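Local coordinates for protein glycoside hydrolase family 31 (Trueperella pyogenes, PDB 5I0F) that degrades cycloalternan, probably cleaving its alpha-glucosidic links by way of a covalent glycosyl-enzyme intermediate, at residues Ile555-Trp560 against Gln642-Gly647; Arg265-Ser270 against Leu281-Arg286; Ile24-Gln29 against Leu152-Ser157. All coordinates share one frame; numbering follows the deposited sequence.

Interaction 1. Residues Ile555-Trp560 against Gln642-Gly647; sequences ILYWGW and QCLQTG
The CA atoms of L556 and C643 lie 8.4 Å apart, where the chain leading into barrel strand 558-561 meets the final turn of helix 617-646. L556 does most of the touching. Its CG stands anti to the backbone N (chi1 -176°), which carries both methyls to the helix. CD1 rests 4.0 Å from C643 CB, with C643 SG a little farther off. CD2 takes the other branch and meets L644 CD2 at 3.8 Å. The two leucine side chains cross at about a right angle. L556 CD2 also sits 3.8 Å above one face of the Y557 ring, offset toward its rim. L644 CD2 also reaches the hydroxyl end of the tyrosine, 4.1 Å from Y557 OH. That hydroxyl is hydrogen-bonded to A288 O, so its polar need is met away from the helix. T640, about one turn earlier in the helix, touches both L556 and Y557. No hydrogen bond joins the two segments. The contact is dispersive packing of leucine methyls on each other and on the methylene and sulfur of C643, with the tyrosine OH at the margin. It implies that apolar fit, not polar pairing, seats the helix end against the entrance to the barrel strand.

Interaction 2. Residues Arg265-Ser270 against Leu281-Arg286; sequences RVNTWS and LDVAGR
The chain turns back at the end of a strand, and the helix that follows packs on that strand: V283, on the last turn of helix 273-284, meets N267 and W269 of strand 263-271. N267 and W269 are alternate residues, and both start toward the helix. Both valine methyls lie near N267 ND2. CG1 is the nearer, 3.9 Å from N267 ND2, the asparagine and valine approaching from opposite directions. CG2 also lies 4.1 Å from W269 CZ2, at the edge of the indole and near its plane.

The N267 amide is held at both ends. R265 reaches along its own strand and grips OD1 side-on, from NE at 2.8 Å and from NH2 at 2.9 Å. OD1 lies near the guanidinium plane. The NH2 bond uses a lone pair in the carbonyl plane, while NE comes from above that plane. N267 ND2 bonds to E231 and H229, so the amide's rotation is well fixed. R265 NH1 also pairs with D140.

On the helix side, R286 NH2 forms a salt bridge to D282 OD1 at 2.8 Å. The centre of one guanidinium face lies over L281 CB. G285 N bonds to L281 O, and G285 leaves the helix with positive phi. This is a beta-alpha connection, in which the helix packs beside its own strand on the way from a beta domain into the TIM barrel.

Interaction 3. Residues Ile24-Gln29 against Leu152-Ser157; sequences IPIAGQ and LWLVSS
L154 packs against both I24 and I26 of the loop that joins strands 20-21 and 31-37. Its strand, 152-155, lies between 130-132 and 160-168 in an antiparallel sheet. The strand begins at L152, which pairs through its backbone with K164 and lays its side chain on W131. W153 turns the other way, onto V163. L154 comes next and makes the whole contact with the loop. A chi1 of -175° swings CG away from the backbone N and brings the fork to the loop, where each methyl meets one isoleucine. CD2 meets I24 CG2 at 4.1 Å, with the side chains at a slant to each other. CD1 is 4.3 Å from I26 CG1. W131, S129 and R162 also pack on L154. V155 again faces away from the loop, toward H130, S132 and T160. S156 OG bonds to H161 NE2, and S157 OG bonds to D104 OD2.

Backbone bonds fix the shape of the loop, within it and to its neighbours. I26 to Q29 form a type II beta turn, with Q29 N bonded to I26 O at 3.3 Å and G28 at positive phi. P25 and A27 bond through their backbones to S129, and G28 and Q29 to L100. This is packing between beta domains: a loop of the N-terminal domain lies over one leucine on the face of the next antiparallel sheet.

In the fold
From the N terminus, interaction 3 closes first. Its 122-residue loop is rich in strand and ties the second beta sheet to the N-terminal domain. Interaction 2 follows with a short loop of 10 residues, mostly helix, between strand 263-271 and the helix that leads to the barrel. Interaction 1 comes last, tying the chain that enters barrel strand 558-561 to the end of helix 617-646. Its 81-residue loop holds the final barrel strand, 587-590. The three are in series; none nests or crosses. Interactions 1 and 2 touch, G647 O lying 3.8 Å from L281 CD1. Interaction 3 touches neither; its nearest atoms are about 8 Å from interaction 2 and about 28 Å from interaction 1.

Interaction 1. Residues Ile555-Trp560 against Gln642-Gly647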
# COMPACT_ATOMS: atom_id res chain seq x y z
N ILE A 555 3.45 3.39 -11.78
CA ILE A 555 4.37 3.40 -10.65
C ILE A 555 5.69 2.87 -11.19
O ILE A 555 5.87 1.65 -11.32
CB ILE A 555 3.87 2.53 -9.48
CG1 ILE A 555 2.53 3.04 -8.93
CG2 ILE A 555 4.90 2.46 -8.35
CD1 ILE A 555 2.57 4.42 -8.32
N LEU A 556 6.58 3.78 -11.54
CA LEU A 556 7.81 3.47 -12.28
C LEU A 556 8.94 2.95 -11.39
O LEU A 556 9.60 1.96 -11.74
CB LEU A 556 8.28 4.74 -13.01
CG LEU A 556 9.49 4.69 -13.95
CD1 LEU A 556 9.20 3.76 -15.09
CD2 LEU A 556 9.81 6.07 -14.52
N TYR A 557 9.19 3.63 -10.27
CA TYR A 557 10.34 3.36 -9.42
C TYR A 557 9.93 2.43 -8.28
O TYR A 557 9.74 2.85 -7.13
CB TYR A 557 10.90 4.69 -8.88
CG TYR A 557 11.26 5.74 -9.91
CD1 TYR A 557 12.41 5.61 -10.67
CD2 TYR A 557 10.47 6.87 -10.09
CE1 TYR A 557 12.76 6.57 -11.62
CE2 TYR A 557 10.80 7.83 -11.04
CZ TYR A 557 11.96 7.70 -11.77
OH TYR A 557 12.33 8.62 -12.70
N TRP A 558 9.78 1.16 -8.61
CA TRP A 558 9.24 0.16 -7.74
C TRP A 558 10.33 -0.81 -7.33
O TRP A 558 11.18 -1.20 -8.13
CB TRP A 558 8.11 -0.58 -8.44
CG TRP A 558 7.52 -1.71 -7.68
CD1 TRP A 558 6.40 -1.69 -6.93
CD2 TRP A 558 8.03 -3.05 -7.60
NE1 TRP A 558 6.17 -2.93 -6.37
CE2 TRP A 558 7.15 -3.78 -6.78
CE3 TRP A 558 9.13 -3.71 -8.18
CZ2 TRP A 558 7.34 -5.13 -6.52
CZ3 TRP A 558 9.32 -5.04 -7.90
CH2 TRP A 558 8.43 -5.75 -7.08
N GLY A 559 10.26 -1.26 -6.09
CA GLY A 559 11.06 -2.39 -5.61
C GLY A 559 10.35 -3.18 -4.54
O GLY A 559 9.14 -3.05 -4.34
N TRP A 560 11.11 -4.02 -3.86
CA TRP A 560 10.56 -4.94 -2.87
C TRP A 560 11.70 -5.40 -1.95
O TRP A 560 12.88 -5.19 -2.25
CB TRP A 560 9.87 -6.15 -3.55
CG TRP A 560 10.83 -7.09 -4.31
CD1 TRP A 560 11.68 -6.75 -5.32
CD2 TRP A 560 11.03 -8.51 -4.08
NE1 TRP A 560 12.40 -7.86 -5.73
CE2 TRP A 560 12.01 -8.95 -5.00
CE3 TRP A 560 10.46 -9.44 -3.20
CZ2 TRP A 560 12.44 -10.28 -5.05
CZ3 TRP A 560 10.87 -10.76 -3.27
CH2 TRP A 560 11.87 -11.16 -4.19
N GLN A 642 13.93 7.42 -21.08
CA GLN A 642 13.02 7.07 -22.17
C GLN A 642 11.59 6.84 -21.68
O GLN A 642 10.65 7.33 -22.30
CB GLN A 642 13.51 5.86 -22.98
CG GLN A 642 14.56 6.21 -24.02
CD GLN A 642 13.98 7.04 -25.16
OE1 GLN A 642 12.97 6.64 -25.77
NE2 GLN A 642 14.59 8.19 -25.44
N CYS A 643 11.43 6.12 -20.57
CA CYS A 643 10.11 5.89 -19.97
C CYS A 643 9.35 7.18 -19.63
O CYS A 643 8.13 7.22 -19.73
CB CYS A 643 10.20 5.04 -18.70
SG CYS A 643 10.69 3.32 -18.97
N LEU A 644 10.06 8.21 -19.19
CA LEU A 644 9.43 9.48 -18.87
C LEU A 644 8.89 10.14 -20.15
O LEU A 644 7.85 10.78 -20.09
CB LEU A 644 10.41 10.43 -18.16
CG LEU A 644 10.99 10.01 -16.80
CD1 LEU A 644 11.83 11.14 -16.20
CD2 LEU A 644 9.91 9.59 -15.84
N GLN A 645 9.62 10.00 -21.26
CA GLN A 645 9.14 10.51 -22.55
C GLN A 645 8.01 9.65 -23.12
O GLN A 645 7.01 10.18 -23.56
CB GLN A 645 10.25 10.73 -23.58
CG GLN A 645 9.65 11.23 -24.91
CD GLN A 645 10.36 12.38 -25.61
OE1 GLN A 645 10.85 13.36 -24.98
NE2 GLN A 645 10.36 12.30 -26.95
N THR A 646 8.13 8.33 -23.07
CA THR A 646 7.16 7.47 -23.75
C THR A 646 5.91 7.16 -22.93
O THR A 646 4.87 6.84 -23.50
CB THR A 646 7.79 6.13 -24.15
OG1 THR A 646 8.10 5.38 -22.97
CG2 THR A 646 9.03 6.34 -25.01
N GLY A 647 6.02 7.19 -21.61
CA GLY A 647 4.93 6.79 -20.72
C GLY A 647 4.90 5.29 -20.40
O GLY A 647 4.08 4.84 -19.61

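Interaction 2. Residues Arg265-Ser270 against Leu281-Arg286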
# COMPACT_ATOMS: atom_id res chain seq x y z
N ARG A 265 -17.75 10.78 -13.20
CA ARG A 265 -16.92 10.93 -14.39
C ARG A 265 -16.08 9.67 -14.55
O ARG A 265 -15.44 9.22 -13.59
CB ARG A 265 -16.04 12.17 -14.28
CG ARG A 265 -14.92 12.29 -15.30
CD ARG A 265 -15.41 12.44 -16.73
NE ARG A 265 -14.30 12.36 -17.67
CZ ARG A 265 -14.41 12.42 -19.00
NH1 ARG A 265 -15.61 12.57 -19.59
NH2 ARG A 265 -13.33 12.32 -19.76
N VAL A 266 -16.10 9.10 -15.76
CA VAL A 266 -15.23 7.99 -16.12
C VAL A 266 -14.42 8.40 -17.34
O VAL A 266 -14.97 8.57 -18.44
CB VAL A 266 -16.04 6.72 -16.45
CG1 VAL A 266 -15.11 5.57 -16.80
CG2 VAL A 266 -16.95 6.37 -15.28
N ASN A 267 -13.11 8.57 -17.16
CA ASN A 267 -12.23 8.85 -18.29
C ASN A 267 -12.00 7.56 -19.06
O ASN A 267 -11.98 6.46 -18.47
CB ASN A 267 -10.90 9.42 -17.83
CG ASN A 267 -11.04 10.71 -17.05
OD1 ASN A 267 -11.60 11.70 -17.53
ND2 ASN A 267 -10.54 10.71 -15.82
N THR A 268 -11.85 7.67 -20.37
CA THR A 268 -11.61 6.50 -21.23
C THR A 268 -10.66 6.86 -22.36
O THR A 268 -10.59 8.01 -22.78
CB THR A 268 -12.90 5.92 -21.86
OG1 THR A 268 -13.59 6.91 -22.64
CG2 THR A 268 -13.86 5.39 -20.81
N TRP A 269 -9.92 5.87 -22.84
CA TRP A 269 -8.95 6.03 -23.91
C TRP A 269 -8.94 4.79 -24.75
O TRP A 269 -9.34 3.72 -24.30
CB TRP A 269 -7.54 6.26 -23.37
CG TRP A 269 -7.48 7.36 -22.38
CD1 TRP A 269 -7.29 8.68 -22.64
CD2 TRP A 269 -7.62 7.24 -20.95
NE1 TRP A 269 -7.31 9.40 -21.47
CE2 TRP A 269 -7.52 8.55 -20.42
CE3 TRP A 269 -7.83 6.16 -20.08
CZ2 TRP A 269 -7.61 8.81 -19.06
CZ3 TRP A 269 -7.92 6.42 -18.70
CH2 TRP A 269 -7.80 7.74 -18.21
N SER A 270 -8.46 4.95 -25.97
CA SER A 270 -8.18 3.81 -26.82
C SER A 270 -7.02 4.07 -27.78
O SER A 270 -6.72 5.22 -28.13
CB SER A 270 -9.45 3.40 -27.56
OG SER A 270 -9.88 4.44 -28.41
N LEU A 281 -1.92 8.69 -17.30
CA LEU A 281 -0.87 9.54 -16.74
C LEU A 281 -1.10 11.05 -16.91
O LEU A 281 -0.76 11.84 -16.00
CB LEU A 281 0.50 9.16 -17.32
CG LEU A 281 0.98 7.75 -16.98
CD1 LEU A 281 2.39 7.56 -17.53
CD2 LEU A 281 0.94 7.47 -15.49
N ASP A 282 -1.68 11.45 -18.04
CA ASP A 282 -2.09 12.83 -18.24
C ASP A 282 -3.07 13.32 -17.17
O ASP A 282 -3.02 14.49 -16.80
CB ASP A 282 -2.70 13.05 -19.64
CG ASP A 282 -1.67 13.07 -20.75
OD1 ASP A 282 -0.47 13.33 -20.47
OD2 ASP A 282 -2.07 12.82 -21.91
N VAL A 283 -3.93 12.44 -16.67
CA VAL A 283 -4.90 12.77 -15.63
C VAL A 283 -4.30 12.60 -14.22
O VAL A 283 -4.48 13.47 -13.34
CB VAL A 283 -6.17 11.91 -15.83
CG1 VAL A 283 -7.10 11.98 -14.63
CG2 VAL A 283 -6.89 12.35 -17.09
N ALA A 284 -3.59 11.51 -14.00
CA ALA A 284 -3.08 11.14 -12.68
C ALA A 284 -1.84 11.91 -12.24
O ALA A 284 -1.75 12.28 -11.09
CB ALA A 284 -2.81 9.66 -12.60
N GLY A 285 -0.91 12.16 -13.16
CA GLY A 285 0.40 12.73 -12.86
C GLY A 285 1.44 11.74 -13.35
O GLY A 285 1.16 10.57 -13.47
N ARG A 286 2.62 12.23 -13.69
CA ARG A 286 3.68 11.42 -14.29
C ARG A 286 4.86 11.25 -13.34
O ARG A 286 5.10 12.13 -12.55
CB ARG A 286 4.17 12.08 -15.58
CG ARG A 286 3.20 11.92 -16.73
CD ARG A 286 3.64 12.69 -17.96
NE ARG A 286 2.65 12.51 -19.02
CZ ARG A 286 2.58 11.48 -19.85
NH1 ARG A 286 3.47 10.48 -19.81
NH2 ARG A 286 1.62 11.45 -20.77

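Interaction 3. Residues Ile24-Gln29 against Leu152-Ser157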
# COMPACT_ATOMS: atom_id res chain seq x y z
N ILE A 24 -25.22 0.38 5.11
CA ILE A 24 -26.30 1.10 4.40
C ILE A 24 -27.43 0.07 4.18
O ILE A 24 -27.33 -0.77 3.27
CB ILE A 24 -25.81 1.66 3.03
CG1 ILE A 24 -24.63 2.64 3.21
CG2 ILE A 24 -26.96 2.30 2.24
CD1 ILE A 24 -24.94 3.87 4.04
N PRO A 25 -28.48 0.11 5.03
CA PRO A 25 -29.54 -0.91 4.94
C PRO A 25 -30.27 -0.92 3.59
O PRO A 25 -30.55 0.15 3.02
CB PRO A 25 -30.49 -0.52 6.08
CG PRO A 25 -29.63 0.22 7.05
CD PRO A 25 -28.69 1.00 6.19
N ILE A 26 -30.55 -2.13 3.08
CA ILE A 26 -31.23 -2.32 1.81
C ILE A 26 -32.58 -3.00 2.08
O ILE A 26 -32.63 -4.06 2.69
CB ILE A 26 -30.35 -3.12 0.80
CG1 ILE A 26 -29.10 -2.29 0.47
CG2 ILE A 26 -31.13 -3.43 -0.48
CD1 ILE A 26 -28.16 -2.94 -0.53
N ALA A 27 -33.66 -2.35 1.63
CA ALA A 27 -35.02 -2.90 1.76
C ALA A 27 -35.11 -4.28 1.13
O ALA A 27 -34.52 -4.54 0.07
CB ALA A 27 -36.03 -1.97 1.11
N GLY A 28 -35.84 -5.18 1.79
CA GLY A 28 -36.04 -6.55 1.30
C GLY A 28 -34.90 -7.53 1.57
O GLY A 28 -35.06 -8.72 1.31
N GLN A 29 -33.77 -7.05 2.08
CA GLN A 29 -32.63 -7.90 2.45
C GLN A 29 -32.60 -8.00 3.97
O GLN A 29 -33.32 -7.26 4.64
CB GLN A 29 -31.32 -7.29 1.99
CG GLN A 29 -31.06 -7.26 0.50
CD GLN A 29 -29.61 -6.93 0.16
OE1 GLN A 29 -28.74 -6.82 1.05
NE2 GLN A 29 -29.33 -6.78 -1.12
N LEU A 152 -27.64 1.61 -12.17
CA LEU A 152 -28.58 1.48 -11.06
C LEU A 152 -28.09 2.31 -9.86
O LEU A 152 -26.91 2.21 -9.49
CB LEU A 152 -28.71 0.02 -10.65
CG LEU A 152 -29.46 -0.91 -11.61
CD1 LEU A 152 -29.29 -2.36 -11.19
CD2 LEU A 152 -30.93 -0.54 -11.68
N TRP A 153 -28.98 3.08 -9.25
CA TRP A 153 -28.62 4.06 -8.20
C TRP A 153 -29.23 3.60 -6.89
O TRP A 153 -30.42 3.29 -6.85
CB TRP A 153 -29.13 5.46 -8.58
CG TRP A 153 -28.62 5.93 -9.92
CD1 TRP A 153 -29.20 5.70 -11.13
CD2 TRP A 153 -27.43 6.67 -10.16
NE1 TRP A 153 -28.43 6.27 -12.13
CE2 TRP A 153 -27.35 6.88 -11.56
CE3 TRP A 153 -26.43 7.22 -9.33
CZ2 TRP A 153 -26.29 7.58 -12.16
CZ3 TRP A 153 -25.38 7.92 -9.92
CH2 TRP A 153 -25.32 8.10 -11.33
N LEU A 154 -28.41 3.52 -5.83
CA LEU A 154 -28.86 3.04 -4.53
C LEU A 154 -29.39 4.25 -3.75
O LEU A 154 -28.61 5.07 -3.27
CB LEU A 154 -27.74 2.33 -3.77
CG LEU A 154 -28.15 1.68 -2.44
CD1 LEU A 154 -29.22 0.61 -2.64
CD2 LEU A 154 -26.93 1.10 -1.72
N VAL A 155 -30.71 4.33 -3.64
CA VAL A 155 -31.38 5.53 -3.14
C VAL A 155 -32.24 5.28 -1.91
O VAL A 155 -32.89 4.24 -1.80
CB VAL A 155 -32.27 6.21 -4.21
CG1 VAL A 155 -31.41 6.71 -5.37
CG2 VAL A 155 -33.40 5.30 -4.68
N SER A 156 -32.27 6.26 -1.02
CA SER A 156 -33.17 6.27 0.14
C SER A 156 -33.80 7.65 0.23
O SER A 156 -33.52 8.52 -0.59
CB SER A 156 -32.41 5.96 1.42
OG SER A 156 -31.54 7.03 1.76
N SER A 157 -34.63 7.86 1.24
CA SER A 157 -35.16 9.19 1.52
C SER A 157 -34.06 10.19 1.90
O SER A 157 -34.24 11.39 1.75
CB SER A 157 -36.21 9.12 2.63
OG SER A 157 -35.65 8.61 3.82